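Local coordinates for protein mevalonate kinase, putative (Leishmania major, PDB 2HFS) that probably catalyses the ATP-dependent phosphorylation of (R)-mevalonate to (R)-5-phosphomevalonate, an early step of isoprenoid and sterol biosynthesis, at residues A[189-194]-A[303-308]; A[268-273]-A[290-295]. One frame throughout, in Å; residues are numbered along the deposited sequence.

Contact 1: residues A[189-194]-A[303-308]; sequences YLVVVG and DAIVKG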
loop_
_atom_site.group_PDB
_atom_site.type_symbol
_atom_site.label_atom_id
_atom_site.label_comp_id
_atom_site.label_asym_id
_atom_site.label_seq_id
_atom_site.Cartn_x
_atom_site.Cartn_y
_atom_site.Cartn_z
ATOM N N TYR A 189 -13.249 -6.308 -6.265
ATOM C CA TYR A 189 -12.749 -7.627 -5.973
ATOM C C TYR A 189 -11.351 -7.774 -6.608
ATOM O O TYR A 189 -11.229 -7.877 -7.835
ATOM C CB TYR A 189 -13.728 -8.684 -6.502
ATOM C CG TYR A 189 -15.080 -8.711 -5.804
ATOM C CD1 TYR A 189 -16.202 -8.119 -6.386
ATOM C CD2 TYR A 189 -15.242 -9.345 -4.571
ATOM C CE1 TYR A 189 -17.448 -8.140 -5.750
ATOM C CE2 TYR A 189 -16.485 -9.375 -3.930
ATOM C CZ TYR A 189 -17.577 -8.767 -4.527
ATOM O OH TYR A 189 -18.805 -8.791 -3.894
ATOM N N LEU A 190 -10.306 -7.741 -5.769
ATOM C CA LEU A 190 -8.919 -7.750 -6.228
ATOM C C LEU A 190 -8.208 -9.077 -6.009
ATOM O O LEU A 190 -8.400 -9.741 -4.973
ATOM C CB LEU A 190 -8.121 -6.626 -5.531
ATOM C CG LEU A 190 -8.605 -5.181 -5.698
ATOM C CD1 LEU A 190 -7.696 -4.187 -4.968
ATOM C CD2 LEU A 190 -8.689 -4.824 -7.167
ATOM N N VAL A 191 -7.364 -9.460 -6.970
ATOM C CA VAL A 191 -6.390 -10.528 -6.723
ATOM C C VAL A 191 -5.034 -9.819 -6.780
ATOM O O VAL A 191 -4.714 -9.179 -7.772
ATOM C CB VAL A 191 -6.426 -11.671 -7.775
ATOM C CG1 VAL A 191 -5.397 -12.718 -7.426
ATOM C CG2 VAL A 191 -7.800 -12.326 -7.836
ATOM N N VAL A 192 -4.276 -9.876 -5.693
ATOM C CA VAL A 192 -2.958 -9.270 -5.694
ATOM C C VAL A 192 -1.939 -10.393 -5.622
ATOM O O VAL A 192 -2.125 -11.357 -4.874
ATOM C CB VAL A 192 -2.762 -8.268 -4.541
ATOM C CG1 VAL A 192 -1.353 -7.628 -4.611
ATOM C CG2 VAL A 192 -3.864 -7.197 -4.553
ATOM N N VAL A 193 -0.871 -10.277 -6.407
ATOM C CA VAL A 193 0.083 -11.396 -6.564
ATOM C C VAL A 193 1.503 -10.934 -6.247
ATOM O O VAL A 193 1.963 -9.928 -6.791
ATOM C CB VAL A 193 0.022 -11.961 -8.009
ATOM C CG1 VAL A 193 1.019 -13.078 -8.209
ATOM C CG2 VAL A 193 -1.379 -12.432 -8.366
ATOM N N GLY A 194 2.204 -11.663 -5.383
ATOM C CA GLY A 194 3.577 -11.331 -5.084
ATOM C C GLY A 194 4.557 -12.154 -5.908
ATOM O O GLY A 194 4.385 -13.385 -6.025
ATOM N N ASP A 303 -12.322 -16.511 -7.861
ATOM C CA ASP A 303 -12.012 -17.928 -7.631
ATOM C C ASP A 303 -11.404 -18.596 -8.863
ATOM O O ASP A 303 -10.549 -19.473 -8.741
ATOM C CB ASP A 303 -13.267 -18.706 -7.232
ATOM C CG ASP A 303 -13.809 -18.299 -5.880
ATOM O OD1 ASP A 303 -13.017 -17.864 -5.022
ATOM O OD2 ASP A 303 -15.020 -18.407 -5.574
ATOM N N ALA A 304 -11.875 -18.186 -10.039
ATOM C CA ALA A 304 -11.344 -18.691 -11.301
ATOM C C ALA A 304 -9.932 -18.153 -11.548
ATOM O O ALA A 304 -9.043 -18.894 -11.984
ATOM C CB ALA A 304 -12.277 -18.339 -12.469
ATOM N N ILE A 305 -9.723 -16.869 -11.269
ATOM C CA ILE A 305 -8.393 -16.284 -11.447
ATOM C C ILE A 305 -7.372 -16.905 -10.479
ATOM O O ILE A 305 -6.273 -17.255 -10.895
ATOM C CB ILE A 305 -8.429 -14.747 -11.335
ATOM C CG1 ILE A 305 -9.385 -14.165 -12.382
ATOM C CG2 ILE A 305 -7.002 -14.179 -11.465
ATOM C CD1 ILE A 305 -9.958 -12.836 -12.027
ATOM N N VAL A 306 -7.727 -17.036 -9.197
ATOM C CA VAL A 306 -6.821 -17.679 -8.241
ATOM C C VAL A 306 -6.511 -19.127 -8.626
ATOM O O VAL A 306 -5.350 -19.537 -8.579
ATOM C CB VAL A 306 -7.342 -17.603 -6.802
ATOM C CG1 VAL A 306 -6.337 -18.220 -5.846
ATOM C CG2 VAL A 306 -7.599 -16.148 -6.430
ATOM N N LYS A 307 -7.540 -19.887 -9.009
ATOM C CA LYS A 307 -7.352 -21.248 -9.534
ATOM C C LYS A 307 -6.402 -21.279 -10.731
ATOM O O LYS A 307 -5.526 -22.132 -10.806
ATOM C CB LYS A 307 -8.690 -21.858 -9.958
ATOM C CG LYS A 307 -9.380 -22.674 -8.868
ATOM C CD LYS A 307 -10.186 -23.857 -9.448
ATOM C CE LYS A 307 -11.545 -23.440 -10.015
ATOM N NZ LYS A 307 -12.478 -24.605 -10.155
ATOM N N GLY A 308 -6.585 -20.342 -11.663
ATOM C CA GLY A 308 -5.807 -20.313 -12.910
ATOM C C GLY A 308 -4.350 -19.934 -12.690
ATOM O O GLY A 308 -3.442 -20.487 -13.320
#

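Contact 2: residues A[268-273]-A[290-295]; sequences SIVQTC and GIAVAL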
loop_
_atom_site.group_PDB
_atom_site.type_symbol
_atom_site.label_atom_id
_atom_site.label_comp_id
_atom_site.label_asym_id
_atom_site.label_seq_id
_atom_site.Cartn_x
_atom_site.Cartn_y
_atom_site.Cartn_z
ATOM N N SER A 268 4.215 -12.616 -16.863
ATOM C CA SER A 268 3.604 -13.949 -16.744
ATOM C C SER A 268 2.308 -13.909 -15.919
ATOM O O SER A 268 1.260 -14.444 -16.324
ATOM C CB SER A 268 4.608 -14.940 -16.145
ATOM O OG SER A 268 3.991 -16.183 -15.882
ATOM N N ILE A 269 2.381 -13.230 -14.787
ATOM C CA ILE A 269 1.233 -13.033 -13.907
ATOM C C ILE A 269 0.088 -12.309 -14.625
ATOM O O ILE A 269 -1.035 -12.826 -14.679
ATOM C CB ILE A 269 1.661 -12.288 -12.614
ATOM C CG1 ILE A 269 2.711 -13.094 -11.837
ATOM C CG2 ILE A 269 0.471 -11.999 -11.695
ATOM C CD1 ILE A 269 3.391 -12.305 -10.693
ATOM N N VAL A 270 0.370 -11.136 -15.192
ATOM C CA VAL A 270 -0.706 -10.363 -15.828
ATOM C C VAL A 270 -1.371 -11.117 -17.004
ATOM O O VAL A 270 -2.590 -11.058 -17.164
ATOM C CB VAL A 270 -0.334 -8.899 -16.165
ATOM C CG1 VAL A 270 0.091 -8.141 -14.898
ATOM C CG2 VAL A 270 0.707 -8.801 -17.270
ATOM N N GLN A 271 -0.575 -11.848 -17.781
ATOM C CA GLN A 271 -1.097 -12.657 -18.887
ATOM C C GLN A 271 -2.076 -13.726 -18.349
ATOM O O GLN A 271 -3.197 -13.884 -18.858
ATOM C CB GLN A 271 0.064 -13.289 -19.668
ATOM C CG GLN A 271 -0.355 -14.171 -20.862
ATOM C CD GLN A 271 0.793 -14.998 -21.427
ATOM O OE1 GLN A 271 0.887 -15.178 -22.646
ATOM N NE2 GLN A 271 1.668 -15.501 -20.548
ATOM N N THR A 272 -1.674 -14.428 -17.296
ATOM C CA THR A 272 -2.558 -15.457 -16.720
ATOM C C THR A 272 -3.835 -14.884 -16.095
ATOM O O THR A 272 -4.904 -15.483 -16.230
ATOM C CB THR A 272 -1.779 -16.358 -15.729
ATOM O OG1 THR A 272 -0.821 -17.117 -16.468
ATOM C CG2 THR A 272 -2.667 -17.469 -15.143
ATOM N N CYS A 273 -3.722 -13.733 -15.430
ATOM C CA CYS A 273 -4.894 -13.051 -14.885
ATOM C C CYS A 273 -5.905 -12.705 -15.997
ATOM O O CYS A 273 -7.103 -12.981 -15.863
ATOM C CB CYS A 273 -4.490 -11.789 -14.100
ATOM S SG CYS A 273 -3.593 -12.106 -12.550
ATOM N N GLY A 290 8.088 -7.167 -6.933
ATOM C CA GLY A 290 6.978 -6.673 -6.127
ATOM C C GLY A 290 5.668 -7.359 -6.499
ATOM O O GLY A 290 5.649 -8.564 -6.753
ATOM N N ILE A 291 4.596 -6.572 -6.576
ATOM C CA ILE A 291 3.240 -7.090 -6.748
ATOM C C ILE A 291 2.595 -6.658 -8.063
ATOM O O ILE A 291 2.973 -5.619 -8.663
ATOM C CB ILE A 291 2.280 -6.673 -5.562
ATOM C CG1 ILE A 291 2.243 -5.142 -5.348
ATOM C CG2 ILE A 291 2.652 -7.414 -4.275
ATOM C CD1 ILE A 291 0.903 -4.637 -4.741
ATOM N N ALA A 292 1.624 -7.472 -8.482
ATOM C CA ALA A 292 0.677 -7.115 -9.522
ATOM C C ALA A 292 -0.707 -7.163 -8.916
ATOM O O ALA A 292 -0.915 -7.781 -7.868
ATOM C CB ALA A 292 0.763 -8.072 -10.705
ATOM N N VAL A 293 -1.650 -6.494 -9.584
ATOM C CA VAL A 293 -3.030 -6.443 -9.136
ATOM C C VAL A 293 -3.957 -6.761 -10.311
ATOM O O VAL A 293 -3.729 -6.291 -11.428
ATOM C CB VAL A 293 -3.373 -5.062 -8.512
ATOM C CG1 VAL A 293 -3.104 -3.885 -9.497
ATOM C CG2 VAL A 293 -4.789 -5.043 -8.054
ATOM N N ALA A 294 -4.971 -7.586 -10.058
ATOM C CA ALA A 294 -5.972 -7.909 -11.080
ATOM C C ALA A 294 -7.331 -7.482 -10.542
ATOM O O ALA A 294 -7.582 -7.597 -9.330
ATOM C CB ALA A 294 -5.957 -9.404 -11.382
ATOM N N LEU A 295 -8.198 -6.988 -11.428
ATOM C CA LEU A 295 -9.583 -6.670 -11.049
ATOM C C LEU A 295 -10.529 -7.768 -11.526
ATOM O O LEU A 295 -10.533 -8.115 -12.703
ATOM C CB LEU A 295 -10.025 -5.330 -11.630
ATOM C CG LEU A 295 -11.456 -4.860 -11.365
ATOM C CD1 LEU A 295 -11.704 -4.483 -9.874
ATOM C CD2 LEU A 295 -11.783 -3.696 -12.263
#

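Contact 1: residues A[189-194]-A[303-308]
Val191 is the residue of strand 189-194 that meets helix residues Ile305 and Val306, where the second helix of the ferredoxin-like beta-alpha-beta-beta-alpha-beta fold packs on its first strand. Before it, Leu190 pairs through its backbone with Tyr322, and its carbonyl oxygen accepts a weak hydrogen bond from Arg302. The Val191 side chain points at the helix. Its CG1 is anti to the backbone N (chi1 -180°), which leaves CG2 beside that N, and both methyls face the helix. CG2 does most of the touching: it lies 4.1 Å from Val306 CG2 and 4.2 Å from Ile305 CG2, while Val191 CG1 also comes to 4.2 Å from Val306 CG2. One valine thus spans two consecutive helix residues, aslant to both. Ile305 presents its short branch, and Val306 reaches over with a single methyl. Farther along, Val193 packs instead on Leu309 of helix 299-312 and Ile269 of helix 264-275. Asp303 forms a salt bridge with Arg321 of strand 318-324, a sheet neighbour of strand 188-194. No hydrogen bond links the two segments: methyl groups alone meet, so shape and the exclusion of water probably seat the helix on the sheet.

Contact 2: residues A[268-273]-A[290-295]
Two torsions set the helix side of this contact. Ile269 has CG2 anti to its backbone N, with CG1 beside that N (chi1 -61°), and Cys273, one turn on, has SG anti to its carbonyl carbon (chi1 -68°). Ile269 CG2 thereby comes to 4.1 Å from Ala292 CB, and Cys273 SG to 3.8 Å from Ala294 CB. Cys273 CB is also 3.9 Å from Ala294 CB. Val270 adds CG1 from the flank, 4.2 Å from Ala292 CB, so the Ala292 methyl is touched by two branched side chains. Ala292 and Ala294, two apart in the strand, turn toward the helix; Ile291 and Val293 turn to the other face, where Val293 packs on Met249 of helix 242-258. Helix and strand run nearly parallel, at 11°, with axes 9.0 Å apart at closest approach. The small alanine side chains are consistent with this closeness, and the Cys273 and Ala294 CA atoms lie 6.5 Å apart. This is the first helix of the ferredoxin-like fold on its third strand, the second of hairpin 280-284/291-296. Ile269 also packs on Val193 of strand 188-194 and Cys273 on Ala281 of strand 280-284, the two strands that flank 291-296. Methyl groups and the Cys273 CB-SG arm thus close over alanine methyls, the sulfur packing as an apolar group against Ala294 in a buried layer.

In the fold
Both contacts are buried and join helices to one antiparallel sheet in the ferredoxin-like C-terminal domain of this GHMP kinase. Contact 1 sets helix 299-312 on strand 188-194; contact 2 sets helix 264-275 on the adjacent strand 291-296. The strands are joined directly, Val191 O to Ala294 N at 2.8 Å and Val193 N to Ala292 O at 2.9 Å, both probable hydrogen bonds. The helices also meet where Ile305 packs on Cys273, so the two contacts form one continuous layer on that face. Their chemistry differs in bulk: branched residues from both sides in contact 1, alanine methyls under larger side chains in contact 2, which buries somewhat more surface.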